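Local coordinates for protein cytochrome c, putative (Shewanella oneidensis, PDB 1SP3) that binds eight c-type hemes and probably acts as a respiratory oxidoreductase that reduces tetrathionate, at residues L421-Q424 with G430-M433; S215-H218 with L223-H226. All blocks are in the same frame, centred on the assembly; numbering follows the deposited sequence.

Interaction 1. Residues L421-Q424 with G430-M433; sequences LDWQ and GDPM. With HEC (heme c), chain J.
W423 lays one face of its indole on the backbone of D431 and the ring of P432. D431 CA sits 3.7 Å from the centroid of the five-membered ring of W423. P432 CD sits 3.3 Å from the centroid of the six-membered ring of W423. Both approach almost along the ring normal, 7° and 9° off it, and both are CH-pi contacts. With W423 CG beside its backbone N (chi1 -63°), the indole reaches across to the other segment. The six-membered edge of the indole meets heme c of chain J, where W423 CZ3 lies 3.6 Å from the heme methyl CMD. P432 packs on both the indole face and the porphyrin, and M433 CE reaches the heme meso carbon CHB at 3.5 Å. H415 and Y428 add further aromatic contacts to W423.

The side away from the heme is looser. There the exposed Q424 swings its amide back toward G430, and OE1 of Q424 stays 3.5 Å from the N of G430.

D431 uses its carboxylate elsewhere. D431 OD1 accepts the backbone N of M433 at 3.0 Å, from above the carboxylate plane, and also bonds to H415 ND1. D431 OD2 takes the N of N416. D431 OD1 thus closes an Asx turn, and the same carboxylate, in the second shell of the heme, holds H415, the axial histidine of a CXXCH motif.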
loop_
_atom_site.group_PDB
_atom_site.type_symbol
_atom_site.label_atom_id
_atom_site.label_comp_id
_atom_site.label_asym_id
_atom_site.label_seq_id
_atom_site.Cartn_x
_atom_site.Cartn_y
_atom_site.Cartn_z
ATOM N N LEU A 421 -12.833 -12.648 -16.624
ATOM C CA LEU A 421 -13.631 -12.776 -15.378
ATOM C C LEU A 421 -13.866 -14.268 -15.127
ATOM O O LEU A 421 -14.067 -15.045 -16.066
ATOM C CB LEU A 421 -14.968 -12.097 -15.493
ATOM C CG LEU A 421 -14.922 -10.562 -15.628
ATOM C CD1 LEU A 421 -16.282 -10.018 -15.331
ATOM C CD2 LEU A 421 -13.906 -9.833 -14.707
ATOM N N ASP A 422 -13.780 -14.694 -13.888
ATOM C CA ASP A 422 -14.011 -16.103 -13.681
ATOM C C ASP A 422 -15.450 -16.168 -13.316
ATOM O O ASP A 422 -15.782 -15.966 -12.150
ATOM C CB ASP A 422 -13.102 -16.645 -12.595
ATOM C CG ASP A 422 -11.625 -16.607 -13.027
ATOM O OD1 ASP A 422 -11.277 -17.071 -14.211
ATOM O OD2 ASP A 422 -10.753 -16.132 -12.216
ATOM N N TRP A 423 -16.306 -16.393 -14.329
ATOM C CA TRP A 423 -17.768 -16.334 -14.100
ATOM C C TRP A 423 -18.266 -17.096 -12.825
ATOM O O TRP A 423 -18.966 -16.520 -11.986
ATOM C CB TRP A 423 -18.496 -16.802 -15.340
ATOM C CG TRP A 423 -18.215 -15.876 -16.535
ATOM C CD1 TRP A 423 -17.575 -16.196 -17.702
ATOM C CD2 TRP A 423 -18.503 -14.469 -16.619
ATOM N NE1 TRP A 423 -17.534 -15.107 -18.553
ATOM C CE2 TRP A 423 -18.085 -14.026 -17.907
ATOM C CE3 TRP A 423 -19.131 -13.534 -15.746
ATOM C CZ2 TRP A 423 -18.285 -12.694 -18.353
ATOM C CZ3 TRP A 423 -19.300 -12.217 -16.187
ATOM C CH2 TRP A 423 -18.890 -11.825 -17.481
ATOM N N GLN A 424 -17.891 -18.387 -12.664
ATOM C CA GLN A 424 -18.449 -19.163 -11.527
ATOM C C GLN A 424 -17.821 -18.704 -10.211
ATOM O O GLN A 424 -18.484 -18.703 -9.205
ATOM C CB GLN A 424 -18.333 -20.694 -11.706
ATOM C CG GLN A 424 -18.019 -21.130 -13.092
ATOM C CD GLN A 424 -19.176 -21.178 -14.038
ATOM O OE1 GLN A 424 -19.037 -20.745 -15.198
ATOM N NE2 GLN A 424 -20.292 -21.721 -13.601
ATOM N N GLY A 430 -22.258 -19.445 -15.766
ATOM C CA GLY A 430 -21.703 -19.159 -17.063
ATOM C C GLY A 430 -21.759 -17.697 -17.498
ATOM O O GLY A 430 -22.337 -16.821 -16.803
ATOM N N ASP A 431 -21.110 -17.434 -18.618
ATOM C CA ASP A 431 -21.046 -16.161 -19.267
ATOM C C ASP A 431 -22.477 -15.603 -19.414
ATOM O O ASP A 431 -23.301 -16.268 -20.058
ATOM C CB ASP A 431 -20.488 -16.373 -20.661
ATOM C CG ASP A 431 -20.309 -15.046 -21.425
ATOM O OD1 ASP A 431 -20.924 -14.030 -21.047
ATOM O OD2 ASP A 431 -19.542 -14.966 -22.374
ATOM N N PRO A 432 -22.791 -14.460 -18.764
ATOM C CA PRO A 432 -24.141 -13.868 -18.783
ATOM C C PRO A 432 -24.678 -13.556 -20.171
ATOM O O PRO A 432 -25.897 -13.434 -20.283
ATOM C CB PRO A 432 -23.979 -12.537 -18.039
ATOM C CG PRO A 432 -22.682 -12.527 -17.401
ATOM C CD PRO A 432 -21.889 -13.701 -17.875
ATOM N N MET A 433 -23.808 -13.406 -21.163
ATOM C CA MET A 433 -24.229 -13.203 -22.534
ATOM C C MET A 433 -24.694 -14.498 -23.228
ATOM O O MET A 433 -25.551 -14.440 -24.104
ATOM C CB MET A 433 -23.066 -12.618 -23.299
ATOM C CG MET A 433 -23.440 -12.087 -24.643
ATOM S SD MET A 433 -21.933 -11.861 -25.646
ATOM C CE MET A 433 -21.603 -10.387 -25.237
HETATM FE FE HEC J . -20.950 -7.598 -20.510
HETATM C CHA HEC J . -23.630 -8.820 -18.777
HETATM C CHB HEC J . -22.790 -7.653 -23.342
HETATM C CHC HEC J . -18.566 -5.774 -22.197
HETATM C CHD HEC J . -18.801 -8.170 -18.029
HETATM N NA HEC J . -22.889 -8.108 -20.950
HETATM C C1A HEC J . -23.807 -8.662 -20.113
HETATM C C2A HEC J . -24.979 -9.076 -20.902
HETATM C C3A HEC J . -24.747 -8.746 -22.176
HETATM C C4A HEC J . -23.426 -8.127 -22.212
HETATM C CMA HEC J . -25.646 -8.998 -23.428
HETATM C CAA HEC J . -26.214 -9.772 -20.282
HETATM C CBA HEC J . -27.031 -8.696 -19.563
HETATM C CGA HEC J . -27.675 -7.703 -20.538
HETATM O O1A HEC J . -28.691 -8.073 -21.257
HETATM O O2A HEC J . -27.182 -6.514 -20.544
HETATM N NB HEC J . -20.708 -6.829 -22.425
HETATM C C1B HEC J . -21.640 -6.948 -23.407
HETATM C C2B HEC J . -21.191 -6.217 -24.534
HETATM C C3B HEC J . -20.019 -5.662 -24.198
HETATM C C4B HEC J . -19.711 -6.062 -22.880
HETATM C CMB HEC J . -21.959 -6.104 -25.923
HETATM C CAB HEC J . -19.189 -4.700 -25.078
HETATM C CBB HEC J . -19.656 -3.434 -25.330
HETATM N NC HEC J . -19.044 -7.094 -20.244
HETATM C C1C HEC J . -18.184 -6.386 -21.043
HETATM C C2C HEC J . -16.884 -6.341 -20.443
HETATM C C3C HEC J . -16.959 -7.038 -19.314
HETATM C C4C HEC J . -18.318 -7.521 -19.152
HETATM C CMC HEC J . -15.651 -5.638 -21.071
HETATM C CAC HEC J . -15.901 -7.354 -18.185
HETATM C CBC HEC J . -15.143 -6.548 -17.378
HETATM N ND HEC J . -21.178 -8.459 -18.665
HETATM C C1D HEC J . -20.151 -8.421 -17.747
HETATM C C2D HEC J . -20.740 -8.739 -16.489
HETATM C C3D HEC J . -22.200 -8.923 -16.742
HETATM C C4D HEC J . -22.399 -8.726 -18.122
HETATM C CMD HEC J . -20.045 -8.833 -15.122
HETATM C CAD HEC J . -23.288 -9.265 -15.726
HETATM C CBD HEC J . -24.014 -7.940 -15.362
HETATM C CGD HEC J . -25.079 -8.300 -14.375
HETATM O O1D HEC J . -24.870 -9.070 -13.414
HETATM O O2D HEC J . -26.193 -7.849 -14.552
#

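Interaction 2. Residues S215-H218 with L223-H226; sequences SAPH and LNTH. With HEC (heme c), chain I.
OD1 of N224 is gripped by two N-H groups of H218. The backbone N of H218 donates to N224 OD1 at 3.0 Å, in the carbonyl plane and on a lone pair. The ring ND1 of H218 donates to N224 OD1 at 2.7 Å, but the bond is bent, with an N-H...O angle of 131°. The same amide pays back: N224 ND2 donates to the carbonyl O of H218 at 2.8 Å. N224 CG stands anti to its carbonyl carbon (chi1 -54°), which brings the amide from helix 221-226 onto the loop 215-218. A216 CB packs on N224 CG at 3.7 Å.

The imidazole is also held by its faces. L223 CB lies over one face, 3.9 Å from the centroid of the H218 ring, and P217 CG covers the opposite one. L223 CD2 and P217 CG also touch the heme of chain I.

H218 NE2 binds the iron of this heme at 2.1 Å, and H236 completes the bis-histidine pair. The two backbone bonds hold the N224 amide in place, and the ND1 bond, with the packing on both faces, restrains the turn of the imidazole. Donation from ND1 to an amide oxygen probably makes NE2 a somewhat stronger electron donor to the iron.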
loop_
_atom_site.group_PDB
_atom_site.type_symbol
_atom_site.label_atom_id
_atom_site.label_comp_id
_atom_site.label_asym_id
_atom_site.label_seq_id
_atom_site.Cartn_x
_atom_site.Cartn_y
_atom_site.Cartn_z
ATOM N N SER A 215 -21.705 9.277 -14.723
ATOM C CA SER A 215 -21.768 7.862 -14.421
ATOM C C SER A 215 -22.176 6.979 -15.641
ATOM O O SER A 215 -22.023 5.757 -15.626
ATOM C CB SER A 215 -22.669 7.604 -13.238
ATOM O OG SER A 215 -24.037 7.776 -13.631
ATOM N N ALA A 216 -22.637 7.632 -16.711
ATOM C CA ALA A 216 -22.963 6.991 -17.961
ATOM C C ALA A 216 -22.163 7.676 -19.121
ATOM O O ALA A 216 -22.743 8.275 -20.018
ATOM C CB ALA A 216 -24.515 6.978 -18.161
ATOM N N PRO A 217 -20.821 7.520 -19.100
ATOM C CA PRO A 217 -19.906 8.304 -19.913
ATOM C C PRO A 217 -19.803 7.818 -21.373
ATOM O O PRO A 217 -19.119 8.529 -22.113
ATOM C CB PRO A 217 -18.545 8.033 -19.261
ATOM C CG PRO A 217 -18.677 6.620 -18.765
ATOM C CD PRO A 217 -20.106 6.515 -18.300
ATOM N N HIS A 218 -20.428 6.674 -21.737
ATOM C CA HIS A 218 -20.314 6.024 -23.074
ATOM C C HIS A 218 -21.484 6.389 -24.035
ATOM O O HIS A 218 -22.630 6.518 -23.612
ATOM C CB HIS A 218 -20.223 4.513 -22.867
ATOM C CG HIS A 218 -19.294 4.112 -21.732
ATOM N ND1 HIS A 218 -19.749 3.606 -20.532
ATOM C CD2 HIS A 218 -17.944 4.153 -21.626
ATOM C CE1 HIS A 218 -18.727 3.346 -19.745
ATOM N NE2 HIS A 218 -17.617 3.678 -20.376
ATOM N N LEU A 223 -22.573 -0.255 -22.678
ATOM C CA LEU A 223 -21.470 -0.089 -21.744
ATOM C C LEU A 223 -21.911 0.630 -20.502
ATOM O O LEU A 223 -21.508 0.218 -19.391
ATOM C CB LEU A 223 -20.266 0.614 -22.307
ATOM C CG LEU A 223 -19.509 -0.160 -23.353
ATOM C CD1 LEU A 223 -18.605 0.873 -24.016
ATOM C CD2 LEU A 223 -18.623 -1.335 -22.780
ATOM N N ASN A 224 -22.717 1.692 -20.668
ATOM C CA ASN A 224 -23.382 2.300 -19.528
ATOM C C ASN A 224 -24.211 1.317 -18.734
ATOM O O ASN A 224 -24.184 1.375 -17.499
ATOM C CB ASN A 224 -24.284 3.498 -19.959
ATOM C CG ASN A 224 -23.513 4.513 -20.752
ATOM O OD1 ASN A 224 -22.308 4.607 -20.561
ATOM N ND2 ASN A 224 -24.192 5.293 -21.666
ATOM N N THR A 225 -24.957 0.400 -19.362
ATOM C CA THR A 225 -25.655 -0.452 -18.423
ATOM C C THR A 225 -24.693 -1.305 -17.451
ATOM O O THR A 225 -25.079 -1.640 -16.328
ATOM C CB THR A 225 -26.913 -1.223 -18.965
ATOM O OG1 THR A 225 -26.891 -2.634 -18.577
ATOM C CG2 THR A 225 -27.184 -1.160 -20.405
ATOM N N HIS A 226 -23.469 -1.610 -17.891
ATOM C CA HIS A 226 -22.526 -2.378 -17.107
ATOM C C HIS A 226 -22.063 -1.673 -15.866
ATOM O O HIS A 226 -21.616 -2.325 -14.897
ATOM C CB HIS A 226 -21.296 -2.726 -17.944
ATOM C CG HIS A 226 -21.531 -3.888 -18.897
ATOM N ND1 HIS A 226 -22.336 -3.794 -20.018
ATOM C CD2 HIS A 226 -21.040 -5.155 -18.901
ATOM C CE1 HIS A 226 -22.303 -4.938 -20.693
ATOM N NE2 HIS A 226 -21.520 -5.783 -20.033
HETATM FE FE HEC I . -15.598 3.383 -19.941
HETATM C CHA HEC I . -14.650 4.613 -22.792
HETATM C CHB HEC I . -15.137 6.364 -18.359
HETATM C CHC HEC I . -17.212 2.195 -17.020
HETATM C CHD HEC I . -15.634 0.221 -21.139
HETATM N NA HEC I . -15.039 5.263 -20.481
HETATM C C1A HEC I . -14.759 5.539 -21.783
HETATM C C2A HEC I . -14.406 6.938 -21.819
HETATM C C3A HEC I . -14.551 7.470 -20.606
HETATM C C4A HEC I . -14.906 6.385 -19.711
HETATM C CMA HEC I . -14.327 8.970 -20.250
HETATM C CAA HEC I . -14.058 7.698 -23.124
HETATM C CBA HEC I . -15.412 8.027 -23.766
HETATM C CGA HEC I . -15.196 8.635 -25.139
HETATM O O1A HEC I . -14.793 9.787 -25.222
HETATM O O2A HEC I . -15.360 7.931 -26.153
HETATM N NB HEC I . -16.096 4.110 -18.091
HETATM C C1B HEC I . -15.704 5.353 -17.641
HETATM C C2B HEC I . -16.165 5.510 -16.318
HETATM C C3B HEC I . -16.784 4.409 -15.969
HETATM C C4B HEC I . -16.753 3.502 -17.061
HETATM C CMB HEC I . -16.026 6.826 -15.527
HETATM C CAB HEC I . -17.521 4.147 -14.638
HETATM C CBB HEC I . -18.514 5.055 -14.457
HETATM N NC HEC I . -16.295 1.548 -19.196
HETATM C C1C HEC I . -16.835 1.290 -17.957
HETATM C C2C HEC I . -17.033 -0.103 -17.855
HETATM C C3C HEC I . -16.572 -0.672 -19.012
HETATM C C4C HEC I . -16.111 0.389 -19.874
HETATM C CMC HEC I . -17.597 -0.759 -16.577
HETATM C CAC HEC I . -16.510 -2.196 -19.389
HETATM C CBC HEC I . -17.514 -3.120 -19.175
HETATM N ND HEC I . -15.195 2.499 -21.641
HETATM C C1D HEC I . -15.252 1.182 -21.991
HETATM C C2D HEC I . -14.911 1.010 -23.389
HETATM C C3D HEC I . -14.516 2.352 -23.826
HETATM C C4D HEC I . -14.783 3.231 -22.733
HETATM C CMD HEC I . -14.818 -0.362 -24.171
HETATM C CAD HEC I . -14.035 2.796 -25.277
HETATM C CBD HEC I . -15.344 2.998 -26.069
HETATM C CGD HEC I . -15.606 4.493 -26.017
HETATM O O1D HEC I . -14.647 5.291 -26.403
HETATM O O2D HEC I . -16.764 4.905 -25.591
#

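Both contacts lie in the same outer part of the chain, with centres 20 Å apart and nearest atoms about 7 Å apart. Interaction 1 is a surface contact between two loop pieces after helix 411-414. Interaction 2 is partly buried and joins a loop to helix 221-226. The first is joined by CH-pi packing on an indole, the second by hydrogen bonds between an asparagine amide and a histidine. They meet at one heme: H226 of interaction 2 binds the iron of the chain J heme together with H415, which D431 of interaction 1 holds. Each thus has an acidic or amide side chain bonded to the ND1 of an axial histidine, D431 to H415 and N224 to H218.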